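Local coordinates for TqaA (Penicillium aethiopicum, PDB 5DLK), which probably closes a nonribosomal peptide into a ring, through the terminal condensation-like domain of a fungal synthetase to which this chain corresponds, at residues A[60-65]-A[148-153]; A[71-76]-A[131-136]; A[101-106]-A[110-115]. One frame throughout, in Å; residues are numbered along the deposited sequence.

Contact 1: A[60-65]-A[148-153]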
ATOM      1  N   VAL A  60      -3.717   8.962   1.206  1.00 16.76           N
ATOM      2  CA  VAL A  60      -3.159   8.520   2.490  1.00 15.61           C
ATOM      3  C   VAL A  60      -1.650   8.397   2.383  1.00 16.04           C
ATOM      4  O   VAL A  60      -0.899   8.923   3.215  1.00 16.69           O
ATOM      5  CB  VAL A  60      -3.750   7.158   2.937  1.00 16.85           C
ATOM      6  CG1 VAL A  60      -2.874   6.491   4.020  1.00 16.10           C
ATOM      7  CG2 VAL A  60      -5.169   7.349   3.429  1.00 20.44           C
ATOM      8  N   PHE A  61      -1.201   7.701   1.348  1.00 16.72           N
ATOM      9  CA  PHE A  61       0.235   7.469   1.199  1.00 15.70           C
ATOM     10  C   PHE A  61       0.987   8.753   0.868  1.00 16.62           C
ATOM     11  O   PHE A  61       2.084   8.974   1.366  1.00 17.13           O
ATOM     12  CB  PHE A  61       0.485   6.402   0.130  1.00 16.26           C
ATOM     13  CG  PHE A  61       0.180   5.013   0.593  1.00 17.18           C
ATOM     14  CD1 PHE A  61       0.798   4.502   1.725  1.00 19.10           C
ATOM     15  CD2 PHE A  61      -0.741   4.216  -0.085  1.00 15.74           C
ATOM     16  CE1 PHE A  61       0.517   3.219   2.181  1.00 20.75           C
ATOM     17  CE2 PHE A  61      -1.031   2.924   0.358  1.00 18.79           C
ATOM     18  CZ  PHE A  61      -0.394   2.423   1.506  1.00 18.33           C
ATOM     19  N   ILE A  62       0.413   9.598   0.022  1.00 16.64           N
ATOM     20  CA  ILE A  62       1.090  10.849  -0.350  1.00 15.24           C
ATOM     21  C   ILE A  62       1.270  11.767   0.855  1.00 20.34           C
ATOM     22  O   ILE A  62       2.363  12.322   1.079  1.00 18.55           O
ATOM     23  CB  ILE A  62       0.328  11.573  -1.492  1.00 17.43           C
ATOM     24  CG1 ILE A  62       0.465  10.737  -2.768  1.00 19.34           C
ATOM     25  CG2 ILE A  62       0.886  12.971  -1.702  1.00 20.82           C
ATOM     26  CD1 ILE A  62      -0.452  11.156  -3.905  1.00 20.01           C
ATOM     27  N   LYS A  63       0.225  11.876   1.682  1.00 17.83           N
ATOM     28  CA  LYS A  63       0.287  12.737   2.850  1.00 17.45           C
ATOM     29  C   LYS A  63       1.328  12.274   3.850  1.00 18.01           C
ATOM     30  O   LYS A  63       1.819  13.067   4.652  1.00 24.20           O
ATOM     31  CB  LYS A  63      -1.070  12.794   3.566  1.00 22.09           C
ATOM     32  CG  LYS A  63      -2.122  13.678   2.933  1.00 28.48           C
ATOM     33  CD  LYS A  63      -3.323  13.732   3.904  1.00 33.96           C
ATOM     34  CE  LYS A  63      -4.509  14.496   3.354  1.00 45.77           C
ATOM     35  NZ  LYS A  63      -4.142  15.898   2.970  1.00 47.44           N
ATOM     36  N   ARG A  64       1.641  10.985   3.812  1.00 18.10           N
ATOM     37  CA  ARG A  64       2.592  10.389   4.742  1.00 19.00           C
ATOM     38  C   ARG A  64       4.004  10.253   4.140  1.00 21.05           C
ATOM     39  O   ARG A  64       4.899   9.610   4.727  1.00 20.23           O
ATOM     40  CB  ARG A  64       2.056   9.036   5.206  1.00 17.04           C
ATOM     41  CG  ARG A  64       0.881   9.221   6.207  1.00 17.00           C
ATOM     42  CD  ARG A  64      -0.040   8.015   6.303  1.00 19.43           C
ATOM     43  NE  ARG A  64      -1.173   8.323   7.190  1.00 19.23           N
ATOM     44  CZ  ARG A  64      -2.223   9.078   6.859  1.00 22.05           C
ATOM     45  NH1 ARG A  64      -2.318   9.654   5.654  1.00 17.12           N
ATOM     46  NH2 ARG A  64      -3.181   9.294   7.755  1.00 19.99           N
ATOM     47  N   GLY A  65       4.202  10.868   2.977  1.00 19.08           N
ATOM     48  CA  GLY A  65       5.530  10.904   2.368  1.00 20.76           C
ATOM     49  C   GLY A  65       6.037   9.516   2.033  1.00 20.71           C
ATOM     50  O   GLY A  65       7.241   9.244   2.136  1.00 22.19           O
ATOM     51  N   LEU A 148      11.405  15.698  -1.581  1.00 22.89           N
ATOM     52  CA  LEU A 148      10.224  15.091  -2.181  1.00 24.14           C
ATOM     53  C   LEU A 148       9.033  16.023  -2.027  1.00 22.52           C
ATOM     54  O   LEU A 148       8.777  16.554  -0.938  1.00 25.09           O
ATOM     55  CB  LEU A 148       9.921  13.730  -1.541  1.00 24.66           C
ATOM     56  CG  LEU A 148       8.719  12.955  -2.106  1.00 23.78           C
ATOM     57  CD1 LEU A 148       8.963  12.512  -3.528  1.00 27.16           C
ATOM     58  CD2 LEU A 148       8.391  11.753  -1.213  1.00 24.57           C
ATOM     59  N   ASN A 149       8.319  16.218  -3.128  1.00 23.27           N
ATOM     60  CA  ASN A 149       7.103  17.019  -3.145  1.00 25.50           C
ATOM     61  C   ASN A 149       6.161  16.488  -4.222  1.00 23.89           C
ATOM     62  O   ASN A 149       6.002  17.095  -5.295  1.00 24.54           O
ATOM     63  CB  ASN A 149       7.432  18.497  -3.381  1.00 28.62           C
ATOM     64  CG  ASN A 149       6.194  19.379  -3.363  1.00 32.58           C
ATOM     65  OD1 ASN A 149       5.189  19.048  -2.732  1.00 32.92           O
ATOM     66  ND2 ASN A 149       6.261  20.503  -4.061  1.00 31.62           N
ATOM     67  N   VAL A 150       5.553  15.336  -3.932  1.00 19.82           N
ATOM     68  CA  VAL A 150       4.769  14.614  -4.911  1.00 19.96           C
ATOM     69  C   VAL A 150       3.651  15.478  -5.478  1.00 23.15           C
ATOM     70  O   VAL A 150       3.383  15.431  -6.676  1.00 21.86           O
ATOM     71  CB  VAL A 150       4.179  13.311  -4.308  1.00 20.63           C
ATOM     72  CG1 VAL A 150       3.175  12.672  -5.264  1.00 19.85           C
ATOM     73  CG2 VAL A 150       5.307  12.331  -3.982  1.00 21.62           C
ATOM     74  N   LEU A 151       3.026  16.290  -4.632  1.00 23.09           N
ATOM     75  CA  LEU A 151       1.879  17.087  -5.083  1.00 24.53           C
ATOM     76  C   LEU A 151       2.308  18.326  -5.870  1.00 25.93           C
ATOM     77  O   LEU A 151       1.465  19.087  -6.353  1.00 24.66           O
ATOM     78  CB  LEU A 151       1.012  17.490  -3.897  1.00 28.25           C
ATOM     79  CG  LEU A 151       0.233  16.293  -3.347  1.00 26.31           C
ATOM     80  CD1 LEU A 151      -0.642  16.714  -2.174  1.00 29.03           C
ATOM     81  CD2 LEU A 151      -0.594  15.616  -4.452  1.00 25.69           C
ATOM     82  N   GLY A 152       3.616  18.509  -6.011  1.00 24.84           N
ATOM     83  CA  GLY A 152       4.145  19.548  -6.889  1.00 25.84           C
ATOM     84  C   GLY A 152       4.069  19.199  -8.366  1.00 27.69           C
ATOM     85  O   GLY A 152       4.295  20.059  -9.233  1.00 29.42           O
ATOM     86  N   GLY A 153       3.774  17.936  -8.664  1.00 22.48           N
ATOM     87  CA  GLY A 153       3.602  17.480 -10.033  1.00 25.38           C
ATOM     88  C   GLY A 153       4.768  16.753 -10.687  1.00 23.63           C
ATOM     89  O   GLY A 153       4.608  16.164 -11.748  1.00 27.58           O
TER
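With chi1 at -68°, Ile62 sets CG2 anti to its backbone N and CG1 beside it, sending its two branches to different residues of 148-153. Ile62 CG2 meets the fork of Leu151, 3.8 Å from its CG and 4.1 Å from both CD1 and CD2. The other branch runs across the Val150 side chain at about a right angle, Ile62 CD1 lying 4.2 Å from Val150 CG1. Val150 holds that methyl anti to its backbone N (chi1 171°), turned to the helix. No hydrogen bond joins the segments; the side-chain contacts are apolar, and 178 Å² is buried in all. A smaller touch puts Leu148 CD2 4.3 Å from Gly65 O. An alanine here, in place of Ile62, keeps neither branch and would probably take from the Leu151 fork and Val150 CG1 their partner on helix 56-63, opening a gap there. Gly65 is the C-prime residue of a Schellman motif: Gly65 N bonds to Ile62 O, and Thr66 N to Phe61 O. Two overlapping type I turns shape 149-153. The contact sets the C-terminal end of helix 56-63 against the loop between helix 132-144 and strand 158-163, with Phe102 of strand 100-105 touching Ile62, Val150 and Leu151.

Contact 2: A[71-76]-A[131-136]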
ATOM      1  N   ASN A  71      16.088  -1.208  -5.038  1.00 21.11           N
ATOM      2  CA  ASN A  71      17.498  -1.207  -5.445  1.00 22.41           C
ATOM      3  C   ASN A  71      17.974  -2.584  -5.870  1.00 24.79           C
ATOM      4  O   ASN A  71      17.852  -3.550  -5.121  1.00 27.74           O
ATOM      5  CB  ASN A  71      18.372  -0.714  -4.304  1.00 22.95           C
ATOM      6  CG  ASN A  71      17.919   0.614  -3.766  1.00 21.26           C
ATOM      7  OD1 ASN A  71      17.356   1.429  -4.498  1.00 23.06           O
ATOM      8  ND2 ASN A  71      18.152   0.842  -2.475  1.00 22.90           N
ATOM      9  N   TRP A  72      18.538  -2.666  -7.069  1.00 27.38           N
ATOM     10  CA  TRP A  72      19.001  -3.933  -7.600  1.00 23.78           C
ATOM     11  C   TRP A  72      20.503  -3.886  -7.847  1.00 29.50           C
ATOM     12  O   TRP A  72      20.952  -3.158  -8.720  1.00 24.20           O
ATOM     13  CB  TRP A  72      18.272  -4.254  -8.892  1.00 26.59           C
ATOM     14  CG  TRP A  72      16.792  -4.412  -8.690  1.00 27.36           C
ATOM     15  CD1 TRP A  72      15.817  -3.492  -8.961  1.00 28.02           C
ATOM     16  CD2 TRP A  72      16.137  -5.551  -8.140  1.00 28.94           C
ATOM     17  NE1 TRP A  72      14.581  -4.004  -8.627  1.00 28.38           N
ATOM     18  CE2 TRP A  72      14.753  -5.269  -8.120  1.00 28.69           C
ATOM     19  CE3 TRP A  72      16.582  -6.792  -7.668  1.00 26.84           C
ATOM     20  CZ2 TRP A  72      13.815  -6.187  -7.661  1.00 28.52           C
ATOM     21  CZ3 TRP A  72      15.644  -7.699  -7.203  1.00 30.47           C
ATOM     22  CH2 TRP A  72      14.278  -7.388  -7.199  1.00 29.92           C
ATOM     23  N   THR A  73      21.264  -4.659  -7.082  1.00 26.46           N
ATOM     24  CA  THR A  73      22.711  -4.721  -7.276  1.00 28.60           C
ATOM     25  C   THR A  73      23.006  -5.852  -8.252  1.00 29.52           C
ATOM     26  O   THR A  73      22.723  -7.014  -7.968  1.00 29.02           O
ATOM     27  CB  THR A  73      23.466  -4.951  -5.958  1.00 27.30           C
ATOM     28  OG1 THR A  73      23.111  -3.934  -5.016  1.00 27.71           O
ATOM     29  CG2 THR A  73      24.983  -4.908  -6.184  1.00 26.80           C
ATOM     30  N   ILE A  74      23.574  -5.492  -9.400  1.00 27.84           N
ATOM     31  CA  ILE A  74      23.772  -6.419 -10.509  1.00 27.86           C
ATOM     32  C   ILE A  74      25.270  -6.653 -10.719  1.00 35.10           C
ATOM     33  O   ILE A  74      26.011  -5.701 -10.935  1.00 29.65           O
ATOM     34  CB  ILE A  74      23.157  -5.877 -11.806  1.00 29.78           C
ATOM     35  CG1 ILE A  74      21.681  -5.495 -11.594  1.00 32.32           C
ATOM     36  CG2 ILE A  74      23.280  -6.899 -12.928  1.00 34.15           C
ATOM     37  CD1 ILE A  74      21.062  -4.765 -12.771  1.00 32.64           C
ATOM     38  N   LYS A  75      25.708  -7.907 -10.641  1.00 32.71           N
ATOM     39  CA  LYS A  75      27.131  -8.229 -10.791  1.00 35.97           C
ATOM     40  C   LYS A  75      27.361  -9.296 -11.848  1.00 38.29           C
ATOM     41  O   LYS A  75      26.672 -10.314 -11.870  1.00 40.45           O
ATOM     42  CB  LYS A  75      27.725  -8.694  -9.464  1.00 33.14           C
ATOM     43  CG  LYS A  75      27.907  -7.590  -8.454  1.00 33.26           C
ATOM     44  CD  LYS A  75      28.357  -8.139  -7.115  1.00 29.48           C
ATOM     45  CE  LYS A  75      28.508  -7.018  -6.112  1.00 35.08           C
ATOM     46  NZ  LYS A  75      28.675  -7.534  -4.721  1.00 41.74           N
ATOM     47  N   GLY A  76      28.336  -9.061 -12.723  1.00 39.72           N
ATOM     48  CA  GLY A  76      28.698 -10.038 -13.733  1.00 43.82           C
ATOM     49  C   GLY A  76      29.148  -9.396 -15.025  1.00 46.79           C
ATOM     50  O   GLY A  76      29.098  -8.176 -15.172  1.00 46.30           O
ATOM     51  N   ASP A 131      31.926   2.638  -3.769  1.00 27.72           N
ATOM     52  CA  ASP A 131      30.825   1.674  -3.762  1.00 30.25           C
ATOM     53  C   ASP A 131      29.527   2.287  -4.292  1.00 28.17           C
ATOM     54  O   ASP A 131      29.045   3.290  -3.766  1.00 25.89           O
ATOM     55  CB  ASP A 131      30.591   1.114  -2.360  1.00 31.07           C
ATOM     56  CG  ASP A 131      29.347   0.238  -2.292  1.00 36.03           C
ATOM     57  OD1 ASP A 131      29.404  -0.929  -2.727  1.00 40.50           O
ATOM     58  OD2 ASP A 131      28.299   0.730  -1.830  1.00 38.98           O
ATOM     59  N   PRO A 132      28.955   1.669  -5.330  1.00 26.79           N
ATOM     60  CA  PRO A 132      27.771   2.217  -5.998  1.00 26.29           C
ATOM     61  C   PRO A 132      26.578   2.356  -5.047  1.00 27.53           C
ATOM     62  O   PRO A 132      25.834   3.317  -5.171  1.00 24.26           O
ATOM     63  CB  PRO A 132      27.468   1.189  -7.091  1.00 25.82           C
ATOM     64  CG  PRO A 132      28.693   0.373  -7.219  1.00 33.14           C
ATOM     65  CD  PRO A 132      29.354   0.370  -5.893  1.00 30.98           C
ATOM     66  N   MET A 133      26.406   1.427  -4.110  1.00 26.62           N
ATOM     67  CA  MET A 133      25.266   1.530  -3.197  1.00 26.33           C
ATOM     68  C   MET A 133      25.431   2.744  -2.278  1.00 27.09           C
ATOM     69  O   MET A 133      24.459   3.446  -1.995  1.00 24.31           O
ATOM     70  CB  MET A 133      25.086   0.254  -2.369  1.00 27.94           C
ATOM     71  CG  MET A 133      23.796   0.263  -1.525  1.00 28.25           C
ATOM     72  SD  MET A 133      22.259   0.362  -2.479  1.00 28.29           S
ATOM     73  CE  MET A 133      22.202  -1.256  -3.242  1.00 26.20           C
ATOM     74  N   GLU A 134      26.664   3.016  -1.851  1.00 26.36           N
ATOM     75  CA  GLU A 134      26.932   4.154  -0.977  1.00 25.20           C
ATOM     76  C   GLU A 134      26.663   5.481  -1.683  1.00 24.87           C
ATOM     77  O   GLU A 134      26.253   6.458  -1.051  1.00 23.32           O
ATOM     78  CB  GLU A 134      28.375   4.113  -0.454  1.00 28.07           C
ATOM     79  CG  GLU A 134      28.615   2.973   0.548  1.00 30.22           C
ATOM     80  CD  GLU A 134      30.074   2.838   0.951  1.00 42.48           C
ATOM     81  OE1 GLU A 134      30.826   3.829   0.797  1.00 38.38           O
ATOM     82  OE2 GLU A 134      30.460   1.741   1.425  1.00 44.00           O
ATOM     83  N   VAL A 135      26.912   5.525  -2.987  1.00 22.33           N
ATOM     84  CA  VAL A 135      26.545   6.691  -3.784  1.00 22.06           C
ATOM     85  C   VAL A 135      25.014   6.848  -3.808  1.00 21.28           C
ATOM     86  O   VAL A 135      24.492   7.948  -3.639  1.00 21.13           O
ATOM     87  CB  VAL A 135      27.074   6.574  -5.225  1.00 25.36           C
ATOM     88  CG1 VAL A 135      26.469   7.659  -6.129  1.00 25.15           C
ATOM     89  CG2 VAL A 135      28.607   6.642  -5.218  1.00 25.94           C
ATOM     90  N   CYS A 136      24.321   5.746  -4.046  1.00 20.66           N
ATOM     91  CA  CYS A 136      22.853   5.751  -4.058  1.00 24.56           C
ATOM     92  C   CYS A 136      22.304   6.253  -2.723  1.00 20.83           C
ATOM     93  O   CYS A 136      21.374   7.068  -2.683  1.00 21.62           O
ATOM     94  CB  CYS A 136      22.303   4.357  -4.347  1.00 24.39           C
ATOM     95  SG  CYS A 136      22.571   3.728  -6.017  1.00 28.17           S
TER
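Met133 reaches from the first turn of helix 132-144 to strand 67-75, where its methyl meets Asn71 and Thr73, two residues whose side chains rise from the same face of the strand. The Met133 chain leaves with CG anti to the backbone N (chi1 -173°) and then bends twice, at chi2 and chi3, which carries CE to the strand. Met133 CE lies 3.3 Å from Thr73 OG1, the Thr73 and Met133 side chains meeting at a slant. The Met133 and Asn71 side chains cross at about a right angle: Met133 CE sits 4.0 Å from Asn71 CB, and Met133 SD 4.1 Å from Asn71 ND2. These are van der Waals approaches, and no hydrogen bond is found between the segments. The amide oxygen of Asn71 is engaged instead by Ser69 OG. The 128 Å² buried in total, with Met133 giving the largest share, fits a contact made by one long side chain.

At the helix start, Asp131 is the N-cap residue: its OD2 accepts from Glu134 N at 2.8 Å, the donor lying 25° out of the carboxylate plane on the anti side. Strand 67-75 runs between strands 169-177 and 407-415, and Met133 also touches Ser411 of the latter. Pro132 and Cys136 rest on Val162 of strand 158-163. The arrangement is helix-on-sheet packing in an alpha/beta fold that condensation domains share with the CoA-dependent acyltransferases.

Contact 3: A[101-106]-A[110-115]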
ATOM      1  N   SER A 101       1.575  11.941 -12.926  1.00 21.29           N
ATOM      2  CA  SER A 101       1.962  13.106 -12.162  1.00 24.34           C
ATOM      3  C   SER A 101       0.794  13.475 -11.237  1.00 27.56           C
ATOM      4  O   SER A 101      -0.374  13.348 -11.629  1.00 25.75           O
ATOM      5  CB  SER A 101       2.314  14.248 -13.136  1.00 23.39           C
ATOM      6  OG  SER A 101       2.196  15.528 -12.555  1.00 27.97           O
ATOM      7  N   PHE A 102       1.099  13.900 -10.015  1.00 25.07           N
ATOM      8  CA  PHE A 102       0.060  14.233  -9.044  1.00 25.24           C
ATOM      9  C   PHE A 102       0.113  15.700  -8.696  1.00 26.91           C
ATOM     10  O   PHE A 102       1.179  16.234  -8.390  1.00 26.86           O
ATOM     11  CB  PHE A 102       0.208  13.409  -7.749  1.00 21.88           C
ATOM     12  CG  PHE A 102       0.105  11.938  -7.953  1.00 23.48           C
ATOM     13  CD1 PHE A 102       1.208  11.198  -8.340  1.00 23.18           C
ATOM     14  CD2 PHE A 102      -1.097  11.274  -7.722  1.00 26.39           C
ATOM     15  CE1 PHE A 102       1.108   9.826  -8.532  1.00 21.04           C
ATOM     16  CE2 PHE A 102      -1.204   9.918  -7.908  1.00 24.86           C
ATOM     17  CZ  PHE A 102      -0.105   9.186  -8.319  1.00 24.87           C
ATOM     18  N   VAL A 103      -1.035  16.364  -8.736  1.00 25.80           N
ATOM     19  CA  VAL A 103      -1.108  17.707  -8.184  1.00 27.05           C
ATOM     20  C   VAL A 103      -2.407  17.853  -7.424  1.00 30.46           C
ATOM     21  O   VAL A 103      -3.295  17.008  -7.504  1.00 30.25           O
ATOM     22  CB  VAL A 103      -1.032  18.831  -9.270  1.00 28.99           C
ATOM     23  CG1 VAL A 103       0.273  18.771 -10.045  1.00 28.16           C
ATOM     24  CG2 VAL A 103      -2.219  18.751 -10.215  1.00 28.93           C
ATOM     25  N   GLU A 104      -2.506  18.942  -6.688  1.00 35.10           N
ATOM     26  CA  GLU A 104      -3.695  19.251  -5.942  1.00 42.84           C
ATOM     27  C   GLU A 104      -4.513  20.259  -6.740  1.00 47.64           C
ATOM     28  O   GLU A 104      -3.978  21.262  -7.173  1.00 43.48           O
ATOM     29  CB  GLU A 104      -3.314  19.835  -4.590  1.00 45.11           C
ATOM     30  CG  GLU A 104      -3.966  19.233  -3.377  1.00 49.76           C
ATOM     31  CD  GLU A 104      -3.317  19.722  -2.092  1.00 53.56           C
ATOM     32  OE1 GLU A 104      -2.818  20.866  -2.057  1.00 60.10           O
ATOM     33  OE2 GLU A 104      -3.281  18.951  -1.114  1.00 54.24           O
ATOM     34  N   HIS A 105      -5.797  19.980  -6.959  1.00 54.05           N
ATOM     35  CA  HIS A 105      -6.804  21.055  -6.966  1.00 61.50           C
ATOM     36  C   HIS A 105      -8.073  20.965  -6.224  1.00 63.64           C
ATOM     37  O   HIS A 105      -8.701  19.919  -6.015  1.00 65.40           O
ATOM     38  CB  HIS A 105      -7.073  21.505  -8.358  1.00 59.89           C
ATOM     39  CG  HIS A 105      -8.439  21.236  -8.914  1.00 64.01           C
ATOM     40  ND1 HIS A 105      -9.610  21.835  -8.491  1.00 69.82           N
ATOM     41  CD2 HIS A 105      -8.739  20.563 -10.066  1.00 65.48           C
ATOM     42  CE1 HIS A 105     -10.594  21.389  -9.259  1.00 64.80           C
ATOM     43  NE2 HIS A 105     -10.093  20.620 -10.225  1.00 65.94           N
ATOM     44  N   GLU A 106      -8.501  22.213  -5.996  1.00 67.30           N
ATOM     45  CA  GLU A 106      -9.524  22.680  -5.047  1.00 69.45           C
ATOM     46  C   GLU A 106      -9.230  22.098  -3.725  1.00 67.52           C
ATOM     47  O   GLU A 106     -10.115  21.928  -2.903  1.00 72.01           O
ATOM     48  CB  GLU A 106     -10.938  22.384  -5.515  1.00 67.48           C
ATOM     49  CG  GLU A 106     -11.382  23.162  -6.744  1.00 71.82           C
ATOM     50  CD  GLU A 106     -10.414  24.297  -7.117  1.00 81.50           C
ATOM     51  OE1 GLU A 106     -10.358  25.312  -6.383  1.00 84.24           O
ATOM     52  OE2 GLU A 106      -9.653  24.144  -8.110  1.00 83.44           O
ATOM     53  N   ILE A 110      -5.373  15.135  -7.738  1.00 28.64           N
ATOM     54  CA  ILE A 110      -5.741  14.569  -9.020  1.00 24.80           C
ATOM     55  C   ILE A 110      -4.522  13.928  -9.626  1.00 20.99           C
ATOM     56  O   ILE A 110      -3.401  14.301  -9.287  1.00 27.27           O
ATOM     57  CB  ILE A 110      -6.283  15.641  -9.979  1.00 30.79           C
ATOM     58  CG1 ILE A 110      -5.275  16.772 -10.091  1.00 29.54           C
ATOM     59  CG2 ILE A 110      -7.602  16.191  -9.455  1.00 32.06           C
ATOM     60  CD1 ILE A 110      -5.621  17.806 -11.163  1.00 32.35           C
ATOM     61  N   GLN A 111      -4.720  12.964 -10.509  1.00 22.55           N
ATOM     62  CA  GLN A 111      -3.572  12.398 -11.186  1.00 24.33           C
ATOM     63  C   GLN A 111      -3.648  12.665 -12.701  1.00 24.81           C
ATOM     64  O   GLN A 111      -4.690  12.517 -13.328  1.00 24.39           O
ATOM     65  CB  GLN A 111      -3.439  10.905 -10.859  1.00 33.13           C
ATOM     66  CG  GLN A 111      -4.595  10.039 -11.226  1.00 29.20           C
ATOM     67  CD  GLN A 111      -4.630   8.715 -10.445  1.00 26.45           C
ATOM     68  OE1 GLN A 111      -3.638   7.996 -10.330  1.00 21.66           O
ATOM     69  NE2 GLN A 111      -5.808   8.372  -9.951  1.00 24.89           N
ATOM     70  N   LEU A 112      -2.536  13.147 -13.245  1.00 26.70           N
ATOM     71  CA  LEU A 112      -2.406  13.403 -14.676  1.00 25.79           C
ATOM     72  C   LEU A 112      -1.625  12.257 -15.287  1.00 22.61           C
ATOM     73  O   LEU A 112      -0.457  12.063 -14.969  1.00 24.35           O
ATOM     74  CB  LEU A 112      -1.697  14.739 -14.934  1.00 24.82           C
ATOM     75  CG  LEU A 112      -2.439  16.049 -14.651  1.00 28.58           C
ATOM     76  CD1 LEU A 112      -2.593  16.327 -13.159  1.00 32.25           C
ATOM     77  CD2 LEU A 112      -1.749  17.212 -15.331  1.00 33.46           C
ATOM     78  N   VAL A 113      -2.282  11.480 -16.136  1.00 23.75           N
ATOM     79  CA  VAL A 113      -1.622  10.400 -16.835  1.00 24.22           C
ATOM     80  C   VAL A 113      -0.966  10.999 -18.077  1.00 27.60           C
ATOM     81  O   VAL A 113      -1.643  11.564 -18.921  1.00 25.19           O
ATOM     82  CB  VAL A 113      -2.594   9.291 -17.240  1.00 28.65           C
ATOM     83  CG1 VAL A 113      -1.839   8.126 -17.857  1.00 28.07           C
ATOM     84  CG2 VAL A 113      -3.416   8.818 -16.022  1.00 24.55           C
ATOM     85  N   LEU A 114       0.353  10.882 -18.160  1.00 27.25           N
ATOM     86  CA  LEU A 114       1.098  11.401 -19.301  1.00 22.74           C
ATOM     87  C   LEU A 114       1.362  10.322 -20.349  1.00 27.14           C
ATOM     88  O   LEU A 114       1.472   9.141 -20.030  1.00 25.21           O
ATOM     89  CB  LEU A 114       2.423  11.992 -18.830  1.00 27.64           C
ATOM     90  CG  LEU A 114       2.332  13.111 -17.795  1.00 22.98           C
ATOM     91  CD1 LEU A 114       3.713  13.760 -17.549  1.00 25.63           C
ATOM     92  CD2 LEU A 114       1.298  14.157 -18.202  1.00 25.04           C
ATOM     93  N   ALA A 115       1.466  10.747 -21.609  1.00 27.45           N
ATOM     94  CA  ALA A 115       1.915   9.881 -22.687  1.00 25.45           C
ATOM     95  C   ALA A 115       3.022  10.623 -23.442  1.00 26.15           C
ATOM     96  O   ALA A 115       3.331  11.775 -23.118  1.00 25.48           O
ATOM     97  CB  ALA A 115       0.763   9.510 -23.624  1.00 29.42           C
TER
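This contact is the strand pairing of a beta hairpin, strands 100-105 and 108-115, which supplies two strands of a three-stranded antiparallel sheet in the condensation domain, with 108-115 in the middle and 47-53 beyond it. Ser101 facing Leu112 and Val103 facing Ile110 are hydrogen-bonded pairs, while Phe102 and Gln111 form the non-hydrogen-bonded pair between them. Four backbone bonds give the evidence. Ser101 N reaches Leu112 O at 2.9 Å, and the return bond from Leu112 N to Ser101 O is 2.7 Å long. Next to them, Ile110 N donates almost straight to Val103 O, with an angle of 175° at the hydrogen, whereas Val103 N to Ile110 O is longer, 3.2 Å, and more bent at 152°.

On the face carrying Ser101, Val103, Ile110 and Leu112, the apolar contact centres on one methyl. Val103 CG2 lies between the backbone N and the carbonyl carbon, with CG1 anti to that carbon, and points at its cross-strand neighbours, 3.6 Å from Ile110 CG1 and 3.8 Å from Leu112 CD1. Leu32 of helix 29-38 covers Ile110 and Leu112 on this face.

On the other face the Phe102 and Gln111 side chains run alongside each other in the same direction, the amide turned 37° from the plane of the ring. Both ends of the Gln111 amide are held from outside the hairpin, NE2 by Pro53 O and OE1 by Gln58 NE2. Its aliphatic root meets the aromatic ring obliquely, with Gln111 CB 3.8 Å from Phe102 CE2.

How the contacts relate
From the N terminus, helix 56-63 supplies the first half of contact 1 and strand 67-75 that of contact 2. Both halves of contact 3 follow in one hairpin. Helix 132-144 closes contact 2 across 54 residues, on the five-stranded sheet, and the loop at 148-153 closes contact 1 across 82, joining the end of helix 56-63 to the chain before strand 158-163. The three nest without crossing: contact 3 inside contact 2, contact 2 inside contact 1. Contact 1 adjoins the three-stranded sheet in which contact 3 pairs two strands, the two centres about 12 Å apart, and Gly153 O probably accepts from Ser101 OG. Contact 2 stands apart, its centre about 27 Å from that of contact 1.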